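Local coordinates for protein HIAXHD3 (Humicola insolens, PDB 3ZXK) that probably hydrolyses arabinofuranose side chains from arabinoxylan as a family 43 glycoside hydrolase and was the starting point for engineering added endo-xylanase activity, at residues Asn139-Ala144 and Met154-Gly159; Asn164-Ser169 and Val176-Arg181. One frame throughout, in Å; residues are numbered along the deposited sequence.

Contact 1 of 2, residues Asn139-Ala144 and Met154-Gly159; sequences NCYYDA and MYIAYG. With XYP (beta-D-xylopyranose), chain C.
Tyr-158 ends a blade strand of the five-bladed beta-propeller of family 43, and Gly-159 follows it. Both meet the loop 139-144, which leads from the preceding blade into this one. The amide N-H of Gly-159 gives its hydrogen bond to Tyr-142 O (2.9 Å, 154° at the hydrogen), lying in the carbonyl plane. Water 1 donates to two carbonyls, Asp-143 O at 3.0 Å and Gly-159 O, and so ties the loop to the residue after the strand a second time. Ala-157 O takes a CA-H...O contact from Ala-144 CA.

Tyr-141 CD1 stands over the centre of the Tyr-158 ring, 3.6 Å from Tyr-158 CE1. The two ring planes are inclined by 42°. The Tyr-158 ring reaches the loop because chi1 of 67° sets CG between its own N and carbonyl carbon. Ile-156 CD1 packs on Tyr-141 CD2, and its CG2 meets Ala-144 CB.

The polar ends have partners beyond the two segments. Gln-175 OE1 takes hydrogen bonds from both Tyr-141 OH and Asn-139 ND2. The second bond of Asn-139 ND2, to Tyr-158 OH, is weak. Thr-107 OG1 bonds to Asn-139 O and Tyr-141 N, and Cys-140 is held to Cys-102 by a disulfide. Tyr-142 turns to the glycan pocket, where its hydroxyl is hydrogen-bonded to Glu-192 OE1. The same Tyr-142 OH lies 2.7 Å from the ring oxygen O5 of a bound xylose.

Contact 2 of 2, residues Asn164-Ser169 and Val176-Arg181; sequences NVAQLS and VRVQQR
Asn-164 CG lies beside its own backbone N (chi1 -45°), and chi2 of -62° turns OD1 across to the end of the facing strand. There Asn-164 OD1 accepts the amide N-H of Arg-181 at 2.9 Å, nearly straight at 166° and in the carbonyl plane. A side-chain oxygen thus does the work of a backbone carbonyl at this end of the antiparallel hairpin. Val-178 has CG1 anti to its N, which leaves CG2 facing Ala-166 CB at 3.9 Å and CG1 near Asn-164 CB.

From Asn-164 the backbone ladder continues along the hairpin. Val-165 and Gln-179 are a hydrogen-bonded pair, with Val-165 N to Gln-179 O at 3.0 Å and Gln-179 N to Val-165 O at 2.8 Å. Ala-166 and Val-178 form the non-hydrogen-bonded pair, with CA atoms 4.2 Å apart. Gln-167 N then donates to Arg-177 O.

Next comes a classic beta bulge, in which Gln-167 is matched by two residues, Val-176 and Arg-177. Gln-167 O takes the N-H of Val-176 at 2.8 Å and a weak, longer bond from Arg-177 N. Val-176 CG2 rests against Ser-169 CA. Ser-169 OG is hydrogen-bonded to Asp-171 OD1 and to Arg-174 N in the connecting loop.

On the face with Gln-167 and Gln-179, Phe-225 is touched by both and makes a cation-pi contact with Arg-177. Strand 163-168 is an inner strand, with 154-158 on its other flank, and strand 175-183 is an edge strand of this four-stranded sheet.

Contacts 1 and 2 have centres about 8 Å apart and belong to one four-stranded antiparallel sheet, a blade of the catalytic propeller. They come in series along the chain: both segments of contact 1 precede those of contact 2. Strands 154-158 and 163-168 are neighbours, joined by probable backbone hydrogen bonds from Ala-166 N to Ile-156 O and from Asn-164 N to Tyr-158 O. Tyr-158 of contact 1 also reaches contact 2, its OH packing on Val-178 CG1. Contact 1 reaches the glycan pocket, whereas contact 2 lies farther from the centre of the chain. The blade therefore runs from substrate-binding loop to partly exposed outer hairpin.

Contact 1 of 2, residues Asn139-Ala144 and Met154-Gly159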
loop_
_atom_site.group_PDB
_atom_site.type_symbol
_atom_site.label_atom_id
_atom_site.label_comp_id
_atom_site.label_asym_id
_atom_site.label_seq_id
_atom_site.Cartn_x
_atom_site.Cartn_y
_atom_site.Cartn_z
ATOM N N ASN A 139 7.604 -12.442 19.978
ATOM C CA ASN A 139 7.812 -11.118 20.541
ATOM C C ASN A 139 7.238 -10.190 19.492
ATOM O O ASN A 139 7.251 -10.531 18.310
ATOM C CB ASN A 139 9.300 -10.847 20.744
ATOM C CG ASN A 139 9.565 -9.627 21.621
ATOM O OD1 ASN A 139 8.643 -9.010 22.184
ATOM N ND2 ASN A 139 10.835 -9.280 21.759
ATOM N N CYS A 140 6.678 -9.063 19.904
ATOM C CA CYS A 140 6.152 -8.142 18.911
ATOM C C CYS A 140 7.201 -7.099 18.588
ATOM O O CYS A 140 7.553 -6.273 19.440
ATOM C CB CYS A 140 4.849 -7.465 19.322
ATOM S SG CYS A 140 4.332 -6.320 17.999
ATOM N N TYR A 141 7.711 -7.162 17.363
ATOM C CA TYR A 141 8.641 -6.162 16.904
ATOM C C TYR A 141 7.829 -5.065 16.235
ATOM O O TYR A 141 7.834 -4.942 15.009
ATOM C CB TYR A 141 9.628 -6.780 15.932
ATOM C CG TYR A 141 10.526 -7.850 16.524
ATOM C CD1 TYR A 141 10.847 -7.875 17.903
ATOM C CD2 TYR A 141 11.095 -8.809 15.696
ATOM C CE1 TYR A 141 11.702 -8.842 18.414
ATOM C CE2 TYR A 141 11.947 -9.777 16.208
ATOM C CZ TYR A 141 12.229 -9.803 17.562
ATOM O OH TYR A 141 13.071 -10.786 18.023
ATOM N N TYR A 142 7.157 -4.256 17.053
ATOM C CA TYR A 142 6.320 -3.153 16.554
ATOM C C TYR A 142 7.204 -2.151 15.798
ATOM O O TYR A 142 8.244 -1.736 16.311
ATOM C CB TYR A 142 5.628 -2.432 17.715
ATOM C CG TYR A 142 4.829 -1.239 17.238
ATOM C CD1 TYR A 142 3.565 -1.396 16.684
ATOM C CD2 TYR A 142 5.362 0.048 17.286
ATOM C CE1 TYR A 142 2.847 -0.298 16.201
ATOM C CE2 TYR A 142 4.645 1.147 16.831
ATOM C CZ TYR A 142 3.401 0.967 16.279
ATOM O OH TYR A 142 2.693 2.053 15.826
ATOM N N ASP A 143 6.811 -1.790 14.572
ATOM C CA ASP A 143 7.608 -0.885 13.746
ATOM C C ASP A 143 9.075 -1.377 13.603
ATOM O O ASP A 143 10.065 -0.714 13.981
ATOM C CB ASP A 143 7.509 0.548 14.289
ATOM C CG ASP A 143 6.229 1.258 13.843
ATOM O OD1 ASP A 143 5.244 0.592 13.490
ATOM O OD2 ASP A 143 6.228 2.492 13.837
ATOM N N ALA A 144 9.181 -2.559 13.015
ATOM C CA ALA A 144 10.439 -3.284 12.911
ATOM C C ALA A 144 11.321 -2.659 11.832
ATOM O O ALA A 144 10.815 -2.215 10.782
ATOM C CB ALA A 144 10.145 -4.741 12.551
ATOM N N MET A 154 21.957 -10.827 11.817
ATOM C CA MET A 154 20.735 -10.088 11.602
ATOM C C MET A 154 20.221 -9.474 12.923
ATOM O O MET A 154 20.204 -10.142 13.994
ATOM C CB MET A 154 19.700 -11.009 10.957
ATOM C CG MET A 154 20.145 -11.531 9.588
ATOM S SD MET A 154 19.008 -12.792 9.004
ATOM C CE MET A 154 17.587 -11.795 8.605
ATOM N N TYR A 155 19.818 -8.199 12.852
ATOM C CA TYR A 155 19.289 -7.432 13.980
ATOM C C TYR A 155 17.985 -6.792 13.572
ATOM O O TYR A 155 17.813 -6.446 12.410
ATOM C CB TYR A 155 20.274 -6.295 14.381
ATOM C CG TYR A 155 21.626 -6.796 14.810
ATOM C CD1 TYR A 155 21.872 -7.211 16.119
ATOM C CD2 TYR A 155 22.662 -6.894 13.882
ATOM C CE1 TYR A 155 23.114 -7.703 16.475
ATOM C CE2 TYR A 155 23.914 -7.379 14.245
ATOM C CZ TYR A 155 24.116 -7.773 15.553
ATOM O OH TYR A 155 25.333 -8.271 15.958
ATOM N N ILE A 156 17.091 -6.610 14.544
ATOM C CA ILE A 156 15.872 -5.830 14.320
ATOM C C ILE A 156 15.727 -4.761 15.412
ATOM O O ILE A 156 15.691 -5.080 16.603
ATOM C CB ILE A 156 14.597 -6.703 14.246
ATOM C CG1 ILE A 156 14.688 -7.656 13.034
ATOM C CG2 ILE A 156 13.332 -5.839 14.171
ATOM C CD1 ILE A 156 13.549 -8.649 12.913
ATOM N N ALA A 157 15.691 -3.507 14.979
ATOM C CA ALA A 157 15.338 -2.391 15.828
ATOM C C ALA A 157 13.801 -2.259 15.813
ATOM O O ALA A 157 13.153 -2.442 14.769
ATOM C CB ALA A 157 16.025 -1.102 15.348
ATOM N N TYR A 158 13.205 -1.968 16.972
ATOM C CA TYR A 158 11.750 -1.880 17.051
ATOM C C TYR A 158 11.319 -1.124 18.267
ATOM O O TYR A 158 12.133 -0.853 19.143
ATOM C CB TYR A 158 11.127 -3.290 17.060
ATOM C CG TYR A 158 11.446 -4.072 18.312
ATOM C CD1 TYR A 158 12.647 -4.768 18.439
ATOM C CD2 TYR A 158 10.527 -4.132 19.367
ATOM C CE1 TYR A 158 12.940 -5.496 19.589
ATOM C CE2 TYR A 158 10.801 -4.860 20.517
ATOM C CZ TYR A 158 12.009 -5.557 20.621
ATOM O OH TYR A 158 12.287 -6.267 21.768
ATOM N N GLY A 159 10.042 -0.759 18.311
ATOM C CA GLY A 159 9.484 -0.249 19.573
ATOM C C GLY A 159 8.762 1.063 19.413
ATOM O O GLY A 159 8.862 1.731 18.388
HETATM C C1 XYP C . -0.307 3.902 17.596
HETATM C C2 XYP C . -1.385 2.882 17.958
HETATM C C3 XYP C . -0.987 2.116 19.222
HETATM C C4 XYP C . 0.394 1.486 19.025
HETATM C C5 XYP C . 1.401 2.596 18.743
HETATM O O2 XYP C . -2.647 3.537 18.127
HETATM O O3 XYP C . -1.961 1.107 19.495
HETATM O O4 XYP C . 0.810 0.693 20.147
HETATM O O5 XYP C . 0.988 3.274 17.545
HETATM O O HOH W 1 10.360 1.497 15.948
#

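Contact 2 of 2, residues Asn164-Ser169 and Val176-Arg181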
loop_
_atom_site.group_PDB
_atom_site.type_symbol
_atom_site.label_atom_id
_atom_site.label_comp_id
_atom_site.label_asym_id
_atom_site.label_seq_id
_atom_site.Cartn_x
_atom_site.Cartn_y
_atom_site.Cartn_z
ATOM N N ASN A 164 14.231 -0.659 21.034
ATOM C CA ASN A 164 14.994 -1.855 21.428
ATOM C C ASN A 164 15.703 -2.452 20.211
ATOM O O ASN A 164 15.319 -2.171 19.071
ATOM C CB ASN A 164 14.024 -2.892 21.991
ATOM C CG ASN A 164 13.041 -2.276 22.945
ATOM O OD1 ASN A 164 13.438 -1.742 23.973
ATOM N ND2 ASN A 164 11.758 -2.276 22.567
ATOM N N VAL A 165 16.729 -3.264 20.444
ATOM C CA VAL A 165 17.370 -3.995 19.358
ATOM C C VAL A 165 17.455 -5.465 19.716
ATOM O O VAL A 165 18.041 -5.844 20.743
ATOM C CB VAL A 165 18.784 -3.442 19.026
ATOM C CG1 VAL A 165 19.565 -4.381 18.081
ATOM C CG2 VAL A 165 18.697 -2.032 18.468
ATOM N N ALA A 166 16.884 -6.292 18.851
ATOM C CA ALA A 166 16.983 -7.743 18.959
ATOM C C ALA A 166 18.046 -8.274 18.009
ATOM O O ALA A 166 18.222 -7.765 16.879
ATOM C CB ALA A 166 15.657 -8.408 18.593
ATOM N N GLN A 167 18.769 -9.283 18.476
ATOM C CA GLN A 167 19.651 -10.064 17.630
ATOM C C GLN A 167 18.934 -11.361 17.276
ATOM O O GLN A 167 18.360 -12.002 18.157
ATOM C CB GLN A 167 20.947 -10.376 18.367
ATOM C CG GLN A 167 21.935 -11.118 17.490
ATOM C CD GLN A 167 23.240 -11.457 18.185
ATOM O OE1 GLN A 167 23.715 -10.718 19.037
ATOM N NE2 GLN A 167 23.846 -12.559 17.789
ATOM N N LEU A 168 18.930 -11.718 15.995
ATOM C CA LEU A 168 18.328 -12.977 15.570
ATOM C C LEU A 168 19.342 -14.092 15.405
ATOM O O LEU A 168 20.543 -13.850 15.355
ATOM C CB LEU A 168 17.595 -12.771 14.249
ATOM C CG LEU A 168 16.662 -11.568 14.184
ATOM C CD1 LEU A 168 15.929 -11.675 12.876
ATOM C CD2 LEU A 168 15.675 -11.561 15.341
ATOM N N SER A 169 18.827 -15.322 15.356
ATOM C CA SER A 169 19.667 -16.475 15.111
ATOM C C SER A 169 20.252 -16.416 13.678
ATOM O O SER A 169 19.761 -15.661 12.815
ATOM C CB SER A 169 18.847 -17.758 15.295
ATOM O OG SER A 169 17.723 -17.746 14.438
ATOM N N VAL A 176 17.635 -14.286 19.594
ATOM C CA VAL A 176 18.751 -14.789 20.416
ATOM C C VAL A 176 18.940 -13.898 21.657
ATOM O O VAL A 176 19.231 -14.374 22.764
ATOM C CB VAL A 176 20.069 -14.925 19.588
ATOM C CG1 VAL A 176 21.329 -14.849 20.460
ATOM C CG2 VAL A 176 20.042 -16.212 18.770
ATOM N N ARG A 177 18.775 -12.595 21.462
ATOM C CA ARG A 177 19.045 -11.617 22.510
ATOM C C ARG A 177 18.268 -10.330 22.223
ATOM O O ARG A 177 18.055 -10.017 21.054
ATOM C CB ARG A 177 20.549 -11.311 22.518
ATOM C CG ARG A 177 20.937 -10.217 23.468
ATOM C CD ARG A 177 22.433 -9.976 23.493
ATOM N NE ARG A 177 22.698 -8.689 24.130
ATOM C CZ ARG A 177 23.883 -8.085 24.167
ATOM N NH1 ARG A 177 24.947 -8.645 23.604
ATOM N NH2 ARG A 177 23.998 -6.912 24.777
ATOM N N VAL A 178 17.824 -9.612 23.269
ATOM C CA VAL A 178 17.296 -8.241 23.093
ATOM C C VAL A 178 17.993 -7.272 24.042
ATOM O O VAL A 178 18.178 -7.574 25.226
ATOM C CB VAL A 178 15.761 -8.118 23.294
ATOM C CG1 VAL A 178 15.288 -6.678 23.032
ATOM C CG2 VAL A 178 15.019 -9.043 22.359
ATOM N N GLN A 179 18.418 -6.124 23.508
ATOM C CA GLN A 179 18.784 -4.998 24.375
ATOM C C GLN A 179 17.605 -4.025 24.410
ATOM O O GLN A 179 17.215 -3.463 23.380
ATOM C CB GLN A 179 20.068 -4.285 23.907
ATOM C CG GLN A 179 20.481 -3.135 24.818
ATOM C CD GLN A 179 21.048 -3.618 26.140
ATOM O OE1 GLN A 179 21.621 -4.719 26.222
ATOM N NE2 GLN A 179 20.894 -2.807 27.185
ATOM N N GLN A 180 17.044 -3.820 25.592
ATOM C CA GLN A 180 15.920 -2.906 25.729
ATOM C C GLN A 180 16.411 -1.478 25.920
ATOM O O GLN A 180 17.480 -1.243 26.523
ATOM C CB GLN A 180 15.027 -3.318 26.897
ATOM C CG GLN A 180 14.635 -4.783 26.816
ATOM C CD GLN A 180 13.240 -5.059 27.324
ATOM O OE1 GLN A 180 12.779 -4.432 28.280
ATOM N NE2 GLN A 180 12.553 -6.008 26.680
ATOM N N ARG A 181 15.626 -0.539 25.395
ATOM C CA ARG A 181 15.824 0.883 25.636
ATOM C C ARG A 181 17.212 1.339 25.158
ATOM O O ARG A 181 17.948 1.988 25.911
ATOM C CB ARG A 181 15.592 1.191 27.135
ATOM C CG ARG A 181 15.069 2.580 27.424
ATOM C CD ARG A 181 14.822 2.759 28.928
ATOM N NE ARG A 181 14.599 4.161 29.269
ATOM C CZ ARG A 181 13.422 4.783 29.206
ATOM N NH1 ARG A 181 12.336 4.126 28.810
ATOM N NH2 ARG A 181 13.334 6.067 29.534
#